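Local coordinates for protein fructokinase (Silicibacter sp., PDB 3C8U) that probably phosphorylates fructose or a related small substrate at the expense of ATP, as a putative P-loop sugar kinase, at residues Lys77-Gln89 / Tyr133-Thr145. Sequence-based numbering, arbitrary orientation.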
ATOM      1  N   LYS A  77      15.143  -5.506   1.713  1.00 20.78           N
ATOM      2  CA  LYS A  77      13.900  -5.376   2.471  1.00 22.86           C
ATOM      3  C   LYS A  77      13.080  -4.270   1.880  1.00 24.35           C
ATOM      4  O   LYS A  77      13.554  -3.158   1.709  1.00 24.49           O
ATOM      5  CB  LYS A  77      14.131  -5.106   3.947  1.00 23.12           C
ATOM      6  CG  LYS A  77      12.875  -5.232   4.792  1.00 20.57           C
ATOM      7  CD  LYS A  77      13.205  -5.269   6.285  1.00 23.47           C
ATOM      8  CE  LYS A  77      11.946  -5.416   7.126  1.00 23.39           C
ATOM      9  NZ  LYS A  77      12.166  -5.590   8.568  1.00 21.77           N
ATOM     10  N   GLY A  78      11.845  -4.599   1.528  1.00 20.82           N
ATOM     11  CA  GLY A  78      10.981  -3.662   0.836  1.00 20.59           C
ATOM     12  C   GLY A  78      10.627  -4.131  -0.548  1.00 19.39           C
ATOM     13  O   GLY A  78       9.601  -3.742  -1.105  1.00 18.86           O
ATOM     14  N   ALA A  79      11.499  -4.951  -1.101  1.00 19.46           N
ATOM     15  CA  ALA A  79      11.248  -5.594  -2.393  1.00 19.51           C
ATOM     16  C   ALA A  79      10.099  -6.598  -2.261  1.00 18.21           C
ATOM     17  O   ALA A  79       9.837  -7.125  -1.165  1.00 18.27           O
ATOM     18  CB  ALA A  79      12.532  -6.294  -2.931  1.00 18.06           C
ATOM     19  N   PRO A  80       9.424  -6.907  -3.373  1.00 17.67           N
ATOM     20  CA  PRO A  80       8.231  -7.745  -3.274  1.00 17.90           C
ATOM     21  C   PRO A  80       8.524  -9.081  -2.601  1.00 19.65           C
ATOM     22  O   PRO A  80       7.713  -9.600  -1.847  1.00 18.72           O
ATOM     23  CB  PRO A  80       7.817  -7.967  -4.729  1.00 20.09           C
ATOM     24  CG  PRO A  80       8.531  -6.997  -5.530  1.00 23.82           C
ATOM     25  CD  PRO A  80       9.650  -6.402  -4.738  1.00 18.18           C
ATOM     26  N   GLU A  81       9.684  -9.645  -2.907  1.00 19.25           N
ATOM     27  CA  GLU A  81      10.007 -10.993  -2.407  1.00 18.38           C
ATOM     28  C   GLU A  81      10.292 -11.002  -0.898  1.00 18.25           C
ATOM     29  O   GLU A  81      10.389 -12.056  -0.247  1.00 22.76           O
ATOM     30  CB  GLU A  81      11.158 -11.635  -3.176  1.00 23.08           C
ATOM     31  CG  GLU A  81      12.443 -10.904  -3.044  1.00 21.35           C
ATOM     32  CD  GLU A  81      12.712  -9.947  -4.188  1.00 35.77           C
ATOM     33  OE1 GLU A  81      11.761  -9.261  -4.680  1.00 26.47           O
ATOM     34  OE2 GLU A  81      13.909  -9.869  -4.559  1.00 41.48           O
ATOM     35  N   THR A  82      10.347  -9.819  -0.331  1.00 17.23           N
ATOM     36  CA  THR A  82      10.531  -9.664   1.106  1.00 18.38           C
ATOM     37  C   THR A  82       9.217  -9.553   1.875  1.00 18.79           C
ATOM     38  O   THR A  82       9.199  -9.365   3.080  1.00 17.87           O
ATOM     39  CB  THR A  82      11.497  -8.493   1.442  1.00 15.14           C
ATOM     40  OG1 THR A  82      10.865  -7.213   1.250  1.00 18.69           O
ATOM     41  CG2 THR A  82      12.744  -8.625   0.564  1.00 15.66           C
ATOM     42  N   PHE A  83       8.117  -9.714   1.163  1.00 20.28           N
ATOM     43  CA  PHE A  83       6.783  -9.708   1.793  1.00 19.79           C
ATOM     44  C   PHE A  83       6.206 -11.112   1.877  1.00 20.17           C
ATOM     45  O   PHE A  83       6.512 -11.970   1.066  1.00 18.86           O
ATOM     46  CB  PHE A  83       5.813  -8.815   1.020  1.00 21.20           C
ATOM     47  CG  PHE A  83       6.040  -7.343   1.261  1.00 22.41           C
ATOM     48  CD1 PHE A  83       6.993  -6.666   0.547  1.00 19.34           C
ATOM     49  CD2 PHE A  83       5.350  -6.671   2.245  1.00 23.76           C
ATOM     50  CE1 PHE A  83       7.249  -5.356   0.792  1.00 20.86           C
ATOM     51  CE2 PHE A  83       5.598  -5.326   2.490  1.00 20.95           C
ATOM     52  CZ  PHE A  83       6.545  -4.680   1.774  1.00 22.27           C
ATOM     53  N   ASP A  84       5.388 -11.314   2.901  1.00 18.13           N
ATOM     54  CA  ASP A  84       4.553 -12.521   3.015  1.00 18.33           C
ATOM     55  C   ASP A  84       3.368 -12.382   2.077  1.00 18.62           C
ATOM     56  O   ASP A  84       2.276 -11.993   2.489  1.00 21.00           O
ATOM     57  CB  ASP A  84       4.091 -12.724   4.466  1.00 17.49           C
ATOM     58  CG  ASP A  84       3.185 -13.908   4.642  1.00 14.65           C
ATOM     59  OD1 ASP A  84       3.131 -14.802   3.748  1.00 15.47           O
ATOM     60  OD2 ASP A  84       2.481 -13.917   5.678  1.00 19.89           O
ATOM     61  N   PHE A  85       3.595 -12.673   0.797  1.00 19.62           N
ATOM     62  CA  PHE A  85       2.538 -12.502  -0.222  1.00 15.65           C
ATOM     63  C   PHE A  85       1.296 -13.343   0.070  1.00 18.03           C
ATOM     64  O   PHE A  85       0.178 -12.859   0.061  1.00 17.06           O
ATOM     65  CB  PHE A  85       3.023 -12.847  -1.631  1.00 20.71           C
ATOM     66  CG  PHE A  85       1.881 -12.957  -2.601  1.00 17.20           C
ATOM     67  CD1 PHE A  85       1.240 -11.816  -3.049  1.00 21.19           C
ATOM     68  CD2 PHE A  85       1.409 -14.199  -3.020  1.00 21.26           C
ATOM     69  CE1 PHE A  85       0.141 -11.921  -3.892  1.00 19.88           C
ATOM     70  CE2 PHE A  85       0.304 -14.296  -3.864  1.00 20.61           C
ATOM     71  CZ  PHE A  85      -0.311 -13.159  -4.291  1.00 22.20           C
ATOM     72  N   GLU A  86       1.510 -14.618   0.383  1.00 17.23           N
ATOM     73  CA  GLU A  86       0.408 -15.549   0.598  0.50 16.74           C
ATOM     74  C   GLU A  86      -0.431 -15.109   1.806  1.00 18.64           C
ATOM     75  O   GLU A  86      -1.660 -15.197   1.792  1.00 17.04           O
ATOM     76  CB  GLU A  86       0.898 -17.012   0.758  0.50 17.59           C
ATOM     77  CG  GLU A  86       1.668 -17.597  -0.440  0.50 17.61           C
ATOM     78  CD  GLU A  86       1.789 -19.136  -0.403  0.50 19.63           C
ATOM     79  OE1 GLU A  86       0.749 -19.823  -0.477  0.50 31.69           O
ATOM     80  OE2 GLU A  86       2.918 -19.666  -0.286  0.50 25.20           O
ATOM     81  N   GLY A  87       0.235 -14.616   2.830  1.00 16.23           N
ATOM     82  CA  GLY A  87      -0.460 -14.104   4.030  1.00 17.58           C
ATOM     83  C   GLY A  87      -1.245 -12.846   3.732  1.00 17.58           C
ATOM     84  O   GLY A  87      -2.386 -12.667   4.182  1.00 16.08           O
ATOM     85  N   PHE A  88      -0.642 -11.970   2.942  1.00 16.44           N
ATOM     86  CA  PHE A  88      -1.336 -10.705   2.545  1.00 18.77           C
ATOM     87  C   PHE A  88      -2.547 -11.064   1.702  1.00 18.16           C
ATOM     88  O   PHE A  88      -3.635 -10.518   1.865  1.00 19.25           O
ATOM     89  CB  PHE A  88      -0.381  -9.799   1.757  1.00 18.10           C
ATOM     90  CG  PHE A  88      -1.001  -8.501   1.291  1.00 17.97           C
ATOM     91  CD1 PHE A  88      -1.640  -7.645   2.183  1.00 16.64           C
ATOM     92  CD2 PHE A  88      -0.937  -8.149  -0.029  1.00 20.06           C
ATOM     93  CE1 PHE A  88      -2.186  -6.454   1.744  1.00 20.01           C
ATOM     94  CE2 PHE A  88      -1.478  -6.953  -0.480  1.00 21.75           C
ATOM     95  CZ  PHE A  88      -2.115  -6.117   0.414  1.00 23.53           C
ATOM     96  N   GLN A  89      -2.343 -11.986   0.780  1.00 18.43           N
ATOM     97  CA  GLN A  89      -3.433 -12.417  -0.093  1.00 18.83           C
ATOM     98  C   GLN A  89      -4.582 -12.988   0.741  1.00 19.63           C
ATOM     99  O   GLN A  89      -5.743 -12.711   0.476  1.00 18.13           O
ATOM    100  CB  GLN A  89      -2.958 -13.434  -1.134  1.00 20.81           C
ATOM    101  CG  GLN A  89      -4.050 -13.868  -2.089  1.00 17.69           C
ATOM    102  CD  GLN A  89      -3.505 -14.709  -3.228  1.00 22.66           C
ATOM    103  OE1 GLN A  89      -3.704 -14.405  -4.406  1.00 22.18           O
ATOM    104  NE2 GLN A  89      -2.795 -15.764  -2.881  1.00 20.63           N
ATOM    105  N   TYR A 133       2.710  -2.700  -4.122  1.00 18.49           N
ATOM    106  CA  TYR A 133       2.594  -3.812  -5.087  1.00 19.23           C
ATOM    107  C   TYR A 133       1.177  -4.284  -5.359  1.00 18.05           C
ATOM    108  O   TYR A 133       0.954  -5.481  -5.526  1.00 19.16           O
ATOM    109  CB  TYR A 133       3.461  -5.006  -4.636  1.00 17.08           C
ATOM    110  CG  TYR A 133       4.889  -4.580  -4.369  1.00 20.82           C
ATOM    111  CD1 TYR A 133       5.684  -4.077  -5.397  1.00 25.31           C
ATOM    112  CD2 TYR A 133       5.432  -4.642  -3.097  1.00 18.05           C
ATOM    113  CE1 TYR A 133       6.984  -3.656  -5.154  1.00 21.81           C
ATOM    114  CE2 TYR A 133       6.729  -4.221  -2.852  1.00 19.11           C
ATOM    115  CZ  TYR A 133       7.498  -3.733  -3.880  1.00 22.52           C
ATOM    116  OH  TYR A 133       8.792  -3.312  -3.628  1.00 23.25           O
ATOM    117  N   LEU A 134       0.239  -3.330  -5.448  1.00 17.38           N
ATOM    118  CA  LEU A 134      -1.182  -3.652  -5.603  1.00 18.68           C
ATOM    119  C   LEU A 134      -1.662  -3.704  -7.039  1.00 18.64           C
ATOM    120  O   LEU A 134      -2.772  -4.171  -7.312  1.00 20.05           O
ATOM    121  CB  LEU A 134      -2.052  -2.707  -4.776  1.00 19.38           C
ATOM    122  CG  LEU A 134      -1.721  -2.663  -3.260  1.00 19.92           C
ATOM    123  CD1 LEU A 134      -2.854  -1.894  -2.543  1.00 18.21           C
ATOM    124  CD2 LEU A 134      -1.474  -4.057  -2.607  1.00 15.24           C
ATOM    125  N   LEU A 135      -0.787  -3.247  -7.932  1.00 19.15           N
ATOM    126  CA  LEU A 135      -1.037  -3.170  -9.382  1.00 20.16           C
ATOM    127  C   LEU A 135       0.220  -3.630 -10.118  1.00 21.54           C
ATOM    128  O   LEU A 135       0.713  -3.016 -11.058  1.00 19.62           O
ATOM    129  CB  LEU A 135      -1.436  -1.748  -9.800  1.00 17.14           C
ATOM    130  CG  LEU A 135      -2.850  -1.327  -9.344  1.00 22.32           C
ATOM    131  CD1 LEU A 135      -3.195   0.103  -9.749  1.00 21.14           C
ATOM    132  CD2 LEU A 135      -3.942  -2.297  -9.824  1.00 19.22           C
ATOM    133  N   PHE A 136       0.753  -4.716  -9.595  1.00 20.84           N
ATOM    134  CA  PHE A 136       2.105  -5.189  -9.933  1.00 21.43           C
ATOM    135  C   PHE A 136       2.097  -6.478 -10.756  1.00 21.01           C
ATOM    136  O   PHE A 136       1.615  -7.538 -10.333  1.00 20.88           O
ATOM    137  CB  PHE A 136       2.884  -5.347  -8.612  1.00 23.28           C
ATOM    138  CG  PHE A 136       4.344  -5.604  -8.776  1.00 21.25           C
ATOM    139  CD1 PHE A 136       5.182  -4.652  -9.345  1.00 19.45           C
ATOM    140  CD2 PHE A 136       4.901  -6.786  -8.297  1.00 20.03           C
ATOM    141  CE1 PHE A 136       6.545  -4.890  -9.465  1.00 19.85           C
ATOM    142  CE2 PHE A 136       6.272  -7.043  -8.426  1.00 25.05           C
ATOM    143  CZ  PHE A 136       7.091  -6.104  -9.012  1.00 22.26           C
ATOM    144  N   ASP A 137       2.626  -6.342 -11.966  1.00 21.93           N
ATOM    145  CA  ASP A 137       2.574  -7.406 -12.977  1.00 24.34           C
ATOM    146  C   ASP A 137       3.726  -8.403 -12.783  1.00 24.81           C
ATOM    147  O   ASP A 137       4.747  -8.409 -13.478  1.00 21.53           O
ATOM    148  CB  ASP A 137       2.541  -6.802 -14.378  1.00 25.00           C
ATOM    149  CG  ASP A 137       2.165  -7.806 -15.462  1.00 27.03           C
ATOM    150  OD1 ASP A 137       1.866  -8.989 -15.201  1.00 22.80           O
ATOM    151  OD2 ASP A 137       2.157  -7.371 -16.615  1.00 32.71           O
ATOM    152  N   ALA A 138       3.500  -9.224 -11.784  1.00 22.84           N
ATOM    153  CA  ALA A 138       4.373 -10.363 -11.431  1.00 22.48           C
ATOM    154  C   ALA A 138       3.539 -11.519 -10.905  1.00 24.37           C
ATOM    155  O   ALA A 138       2.411 -11.324 -10.445  1.00 26.56           O
ATOM    156  CB  ALA A 138       5.378  -9.965 -10.371  1.00 19.22           C
ATOM    157  N   PRO A 139       4.094 -12.733 -10.952  1.00 25.43           N
ATOM    158  CA  PRO A 139       3.394 -13.858 -10.366  1.00 25.33           C
ATOM    159  C   PRO A 139       2.961 -13.607  -8.935  1.00 25.24           C
ATOM    160  O   PRO A 139       3.688 -13.039  -8.098  1.00 23.62           O
ATOM    161  CB  PRO A 139       4.410 -14.996 -10.483  1.00 26.73           C
ATOM    162  CG  PRO A 139       5.210 -14.637 -11.711  1.00 24.94           C
ATOM    163  CD  PRO A 139       5.335 -13.143 -11.649  1.00 27.09           C
ATOM    164  N   GLY A 140       1.734 -14.043  -8.706  1.00 23.09           N
ATOM    165  CA  GLY A 140       1.057 -13.915  -7.435  1.00 21.57           C
ATOM    166  C   GLY A 140       0.408 -12.546  -7.346  1.00 20.54           C
ATOM    167  O   GLY A 140      -0.814 -12.400  -7.281  1.00 19.15           O
ATOM    168  N   TRP A 141       1.270 -11.548  -7.389  1.00 19.59           N
ATOM    169  CA  TRP A 141       0.896 -10.165  -7.177  1.00 19.35           C
ATOM    170  C   TRP A 141      -0.158  -9.728  -8.186  1.00 21.16           C
ATOM    171  O   TRP A 141      -1.095  -8.989  -7.859  1.00 18.88           O
ATOM    172  CB  TRP A 141       2.116  -9.222  -7.235  1.00 21.73           C
ATOM    173  CG  TRP A 141       3.101  -9.452  -6.112  1.00 17.94           C
ATOM    174  CD1 TRP A 141       4.266 -10.134  -6.192  1.00 21.14           C
ATOM    175  CD2 TRP A 141       2.977  -9.022  -4.749  1.00 22.95           C
ATOM    176  NE1 TRP A 141       4.895 -10.148  -4.981  1.00 20.49           N
ATOM    177  CE2 TRP A 141       4.121  -9.476  -4.070  1.00 19.47           C
ATOM    178  CE3 TRP A 141       2.012  -8.281  -4.039  1.00 24.33           C
ATOM    179  CZ2 TRP A 141       4.341  -9.219  -2.724  1.00 17.74           C
ATOM    180  CZ3 TRP A 141       2.222  -8.032  -2.694  1.00 19.72           C
ATOM    181  CH2 TRP A 141       3.388  -8.497  -2.046  1.00 20.82           C
ATOM    182  N   ARG A 142      -0.036 -10.237  -9.398  1.00 21.43           N
ATOM    183  CA  ARG A 142      -0.896  -9.774 -10.509  1.00 22.18           C
ATOM    184  C   ARG A 142      -2.328 -10.268 -10.298  1.00 23.14           C
ATOM    185  O   ARG A 142      -3.292  -9.701 -10.824  1.00 25.05           O
ATOM    186  CB  ARG A 142      -0.355 -10.205 -11.884  1.00 22.66           C
ATOM    187  CG  ARG A 142      -0.348 -11.700 -12.135  1.00 24.93           C
ATOM    188  CD  ARG A 142      -0.064 -11.970 -13.599  1.00 27.27           C
ATOM    189  NE  ARG A 142       1.194 -11.385 -14.045  1.00 25.70           N
ATOM    190  CZ  ARG A 142       2.301 -12.086 -14.270  1.00 29.66           C
ATOM    191  NH1 ARG A 142       2.328 -13.391 -14.048  1.00 29.36           N
ATOM    192  NH2 ARG A 142       3.392 -11.476 -14.682  1.00 24.35           N
ATOM    193  N   ASP A 143      -2.448 -11.272  -9.447  1.00 21.56           N
ATOM    194  CA  ASP A 143      -3.744 -11.881  -9.153  1.00 23.12           C
ATOM    195  C   ASP A 143      -4.557 -11.040  -8.194  1.00 21.71           C
ATOM    196  O   ASP A 143      -5.755 -11.250  -8.033  1.00 23.75           O
ATOM    197  CB  ASP A 143      -3.605 -13.268  -8.567  1.00 25.03           C
ATOM    198  CG  ASP A 143      -3.006 -14.238  -9.544  1.00 27.71           C
ATOM    199  OD1 ASP A 143      -3.094 -14.003 -10.753  1.00 28.78           O
ATOM    200  OD2 ASP A 143      -2.444 -15.226  -9.081  1.00 29.50           O
ATOM    201  N   LEU A 144      -3.899 -10.067  -7.574  1.00 19.64           N
ATOM    202  CA  LEU A 144      -4.587  -9.233  -6.602  1.00 19.55           C
ATOM    203  C   LEU A 144      -5.597  -8.311  -7.282  1.00 22.16           C
ATOM    204  O   LEU A 144      -6.624  -7.942  -6.696  1.00 20.09           O
ATOM    205  CB  LEU A 144      -3.615  -8.410  -5.758  1.00 19.92           C
ATOM    206  CG  LEU A 144      -2.714  -9.167  -4.792  1.00 20.66           C
ATOM    207  CD1 LEU A 144      -1.765  -8.163  -4.141  1.00 16.48           C
ATOM    208  CD2 LEU A 144      -3.517  -9.957  -3.763  1.00 21.95           C
ATOM    209  N   THR A 145      -5.326  -7.940  -8.518  1.00 22.64           N
ATOM    210  CA  THR A 145      -6.202  -6.977  -9.221  0.50 23.78           C
ATOM    211  C   THR A 145      -7.632  -7.507  -9.356  1.00 23.23           C
ATOM    212  O   THR A 145      -8.586  -6.765  -9.421  1.00 24.07           O
ATOM    213  CB  THR A 145      -5.672  -6.614 -10.612  0.50 23.87           C
ATOM    214  OG1 THR A 145      -5.604  -7.784 -11.432  0.50 25.93           O
ATOM    215  CG2 THR A 145      -4.318  -5.999 -10.507  0.50 22.93           C
TER
HETATM  216  O   HOH W   1      -2.247 -15.834  -6.463  1.00 30.31           O
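Trp141, in the loop that follows strand 126-131 of the parallel sheet, lies against Phe85 in the first turn of helix 85-97, and this aromatic pair joins the helix to the loop. The pair is edge-to-face: the ring planes stand at 60°, and Phe85 CD1 sits over the indole centre, 3.7 Å from Trp141 CD2. With its CG anti to the backbone N (chi1 168°), Phe85 reaches across the indole to the backbone of Gly140, whose positive phi suits glycine and where a CB would clash with the phenyl ring. Tyr133 CB covers the opposite indole face, and Phe83 CB meets the indole edge, 3.9 Å from Trp141 CH2.

Nearer the Gly78 end, Pro80 CG makes a CH-pi contact over the face of Tyr133, 3.9 Å from the ring centroid. The phenol donates to the carbonyl of Gly78, with Tyr133 OH 2.7 Å from Gly78 O and tilted 20° from the carbonyl plane. A phenylalanine in place of Tyr133 would probably leave Gly78 O without its donor from this loop and the ring without its polar tie to segment 77-89. Phe88 CE2 packs 3.6 Å from CD2 of Leu134, whose side chain lies near, without touching, the probable Walker A loop, while one water donates to both Gln89 OE1 and Asp143 OD2. The chemistry is thus mainly apolar, with one direct hydrogen bond fixing the Gly78 end and a water bridge linking polar side chains near the other.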